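Local coordinates for protein secreted effector CSEP0064 (Blumeria graminis f. sp. hordei, PDB 6FMB) that binds host RNA as a non-catalytic relative of fungal RNases and keeps ribosome-inactivating proteins from triggering rRNA degradation and host cell death, at residues W5-T10 / V68-L73. Sequence-based numbering, arbitrary orientation.
Sequences WDCDGT and VKYYIL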
loop_
_atom_site.group_PDB
_atom_site.type_symbol
_atom_site.label_atom_id
_atom_site.label_comp_id
_atom_site.label_asym_id
_atom_site.label_seq_id
_atom_site.Cartn_x
_atom_site.Cartn_y
_atom_site.Cartn_z
ATOM N N TRP A 5 0.692 5.048 -10.325
ATOM C CA TRP A 5 2.029 4.878 -9.788
ATOM C C TRP A 5 2.845 3.988 -10.744
ATOM O O TRP A 5 2.357 2.978 -11.257
ATOM C CB TRP A 5 1.980 4.275 -8.373
ATOM C CG TRP A 5 1.767 5.274 -7.214
ATOM C CD1 TRP A 5 2.736 5.784 -6.397
ATOM C CD2 TRP A 5 0.542 5.867 -6.782
ATOM N NE1 TRP A 5 2.203 6.626 -5.484
ATOM C CE2 TRP A 5 0.851 6.686 -5.673
ATOM C CE3 TRP A 5 -0.779 5.754 -7.181
ATOM C CZ2 TRP A 5 -0.095 7.401 -5.000
ATOM C CZ3 TRP A 5 -1.702 6.446 -6.520
ATOM C CH2 TRP A 5 -1.378 7.286 -5.432
ATOM N N ASP A 6 4.089 4.390 -11.008
ATOM C CA ASP A 6 5.040 3.605 -11.800
ATOM C C ASP A 6 5.879 2.797 -10.812
ATOM O O ASP A 6 6.702 3.363 -10.091
ATOM C CB ASP A 6 5.929 4.541 -12.624
ATOM C CG ASP A 6 7.069 3.823 -13.339
ATOM O OD1 ASP A 6 7.182 2.588 -13.269
ATOM O OD2 ASP A 6 7.862 4.517 -14.002
ATOM N N CYS A 7 5.669 1.485 -10.778
ATOM C CA CYS A 7 6.451 0.587 -9.927
ATOM C C CYS A 7 7.437 -0.171 -10.802
ATOM O O CYS A 7 7.092 -1.190 -11.381
ATOM C CB CYS A 7 5.548 -0.396 -9.166
ATOM S SG CYS A 7 4.538 0.327 -7.859
ATOM N N ASP A 8 8.659 0.347 -10.922
ATOM C CA ASP A 8 9.725 -0.359 -11.635
ATOM C C ASP A 8 9.294 -0.779 -13.062
ATOM O O ASP A 8 9.570 -1.890 -13.496
ATOM C CB ASP A 8 10.114 -1.586 -10.775
ATOM C CG ASP A 8 11.581 -1.999 -10.885
ATOM O OD1 ASP A 8 12.382 -1.407 -11.640
ATOM O OD2 ASP A 8 11.919 -2.970 -10.181
ATOM N N GLY A 9 8.596 0.107 -13.764
ATOM C CA GLY A 9 8.153 -0.170 -15.147
ATOM C C GLY A 9 6.778 -0.818 -15.346
ATOM O O GLY A 9 6.425 -1.176 -16.476
ATOM N N THR A 10 6.015 -0.969 -14.272
ATOM C CA THR A 10 4.650 -1.514 -14.288
ATOM C C THR A 10 3.721 -0.461 -13.690
ATOM O O THR A 10 4.004 0.082 -12.625
ATOM C CB THR A 10 4.567 -2.845 -13.489
ATOM O OG1 THR A 10 5.388 -3.853 -14.116
ATOM C CG2 THR A 10 3.141 -3.365 -13.412
ATOM N N VAL A 68 2.909 -11.404 -2.391
ATOM C CA VAL A 68 2.837 -9.935 -2.380
ATOM C C VAL A 68 3.978 -9.408 -3.259
ATOM O O VAL A 68 5.136 -9.687 -3.002
ATOM C CB VAL A 68 2.931 -9.388 -0.936
ATOM C CG1 VAL A 68 3.079 -7.872 -0.897
ATOM C CG2 VAL A 68 1.721 -9.829 -0.135
ATOM N N LYS A 69 3.608 -8.721 -4.332
ATOM C CA LYS A 69 4.534 -8.099 -5.294
ATOM C C LYS A 69 4.598 -6.575 -5.161
ATOM O O LYS A 69 5.652 -5.982 -5.413
ATOM C CB LYS A 69 4.107 -8.412 -6.732
ATOM C CG LYS A 69 4.368 -9.849 -7.185
ATOM C CD LYS A 69 3.842 -10.151 -8.592
ATOM C CE LYS A 69 4.234 -9.077 -9.607
ATOM N NZ LYS A 69 4.084 -9.473 -11.041
ATOM N N TYR A 70 3.451 -5.954 -4.867
ATOM C CA TYR A 70 3.324 -4.512 -4.616
ATOM C C TYR A 70 2.536 -4.301 -3.341
ATOM O O TYR A 70 1.664 -5.108 -2.996
ATOM C CB TYR A 70 2.592 -3.789 -5.770
ATOM C CG TYR A 70 3.109 -4.184 -7.139
ATOM C CD1 TYR A 70 4.296 -3.647 -7.627
ATOM C CD2 TYR A 70 2.445 -5.126 -7.928
ATOM C CE1 TYR A 70 4.796 -4.005 -8.869
ATOM C CE2 TYR A 70 2.947 -5.491 -9.178
ATOM C CZ TYR A 70 4.132 -4.933 -9.628
ATOM O OH TYR A 70 4.670 -5.279 -10.843
ATOM N N TYR A 71 2.810 -3.195 -2.653
ATOM C CA TYR A 71 2.050 -2.862 -1.451
ATOM C C TYR A 71 2.042 -1.375 -1.212
ATOM O O TYR A 71 2.882 -0.645 -1.736
ATOM C CB TYR A 71 2.590 -3.601 -0.214
ATOM C CG TYR A 71 4.035 -3.293 0.159
ATOM C CD1 TYR A 71 4.337 -2.244 1.026
ATOM C CD2 TYR A 71 5.087 -4.092 -0.297
ATOM C CE1 TYR A 71 5.642 -1.979 1.385
ATOM C CE2 TYR A 71 6.404 -3.829 0.074
ATOM C CZ TYR A 71 6.675 -2.765 0.904
ATOM O OH TYR A 71 7.982 -2.502 1.267
ATOM N N ILE A 72 1.079 -0.918 -0.413
ATOM C CA ILE A 72 1.033 0.466 0.040
ATOM C C ILE A 72 1.410 0.552 1.514
ATOM O O ILE A 72 1.251 -0.410 2.268
ATOM C CB ILE A 72 -0.353 1.113 -0.218
ATOM C CG1 ILE A 72 -1.439 0.625 0.752
ATOM C CG2 ILE A 72 -0.783 0.874 -1.664
ATOM C CD1 ILE A 72 -2.609 1.579 0.816
ATOM N N LEU A 73 1.893 1.732 1.888
ATOM C CA LEU A 73 1.945 2.167 3.291
ATOM C C LEU A 73 1.095 3.425 3.382
ATOM O O LEU A 73 1.235 4.340 2.544
ATOM C CB LEU A 73 3.373 2.457 3.753
ATOM C CG LEU A 73 4.365 1.294 3.740
ATOM C CD1 LEU A 73 5.748 1.762 4.150
ATOM C CD2 LEU A 73 3.929 0.174 4.654
#
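Y70 reaches across to C7 and T10 with its ring and hydroxyl, and no hydrogen bond joins the two segments. C7 lies obliquely to the ring, its CB coming within 3.7 Å of Y70 CE1. Its SG sits 4.0 Å from Y70 CD1. This is a sulfur-aromatic contact, the line from SG to the ring centroid running 55° off the ring normal. At the hydroxyl end of the ring, the T10 side chain crosses that of Y70 at about a right angle, and its methyl CG2 lies 3.5 Å from Y70 OH. With T10 OG1 held beside the backbone N (chi1 -64°), the methyl is anti to N and is the branch nearest the hydroxyl.

Behind these residues is a tight hairpin. C7 and T10 pair through both backbone bonds, C7 N to T10 O at 2.9 Å and T10 N to C7 O at 3.1 Å, around a type I' turn. D6, one residue before the turn, takes part through its side chain: its OD1 accepts a hydrogen bond from G9 N (2.9 Å), met nearly along the C-O axis, in an Asx motif. The C7 sulfur is tied by a disulfide to C93, while Y70 also touches V56 and S85 on the strands flanking its own. The contact thus joins the N-terminal beta hairpin of the small three-stranded sheet to the central four-stranded antiparallel sheet of an RNase-like fold.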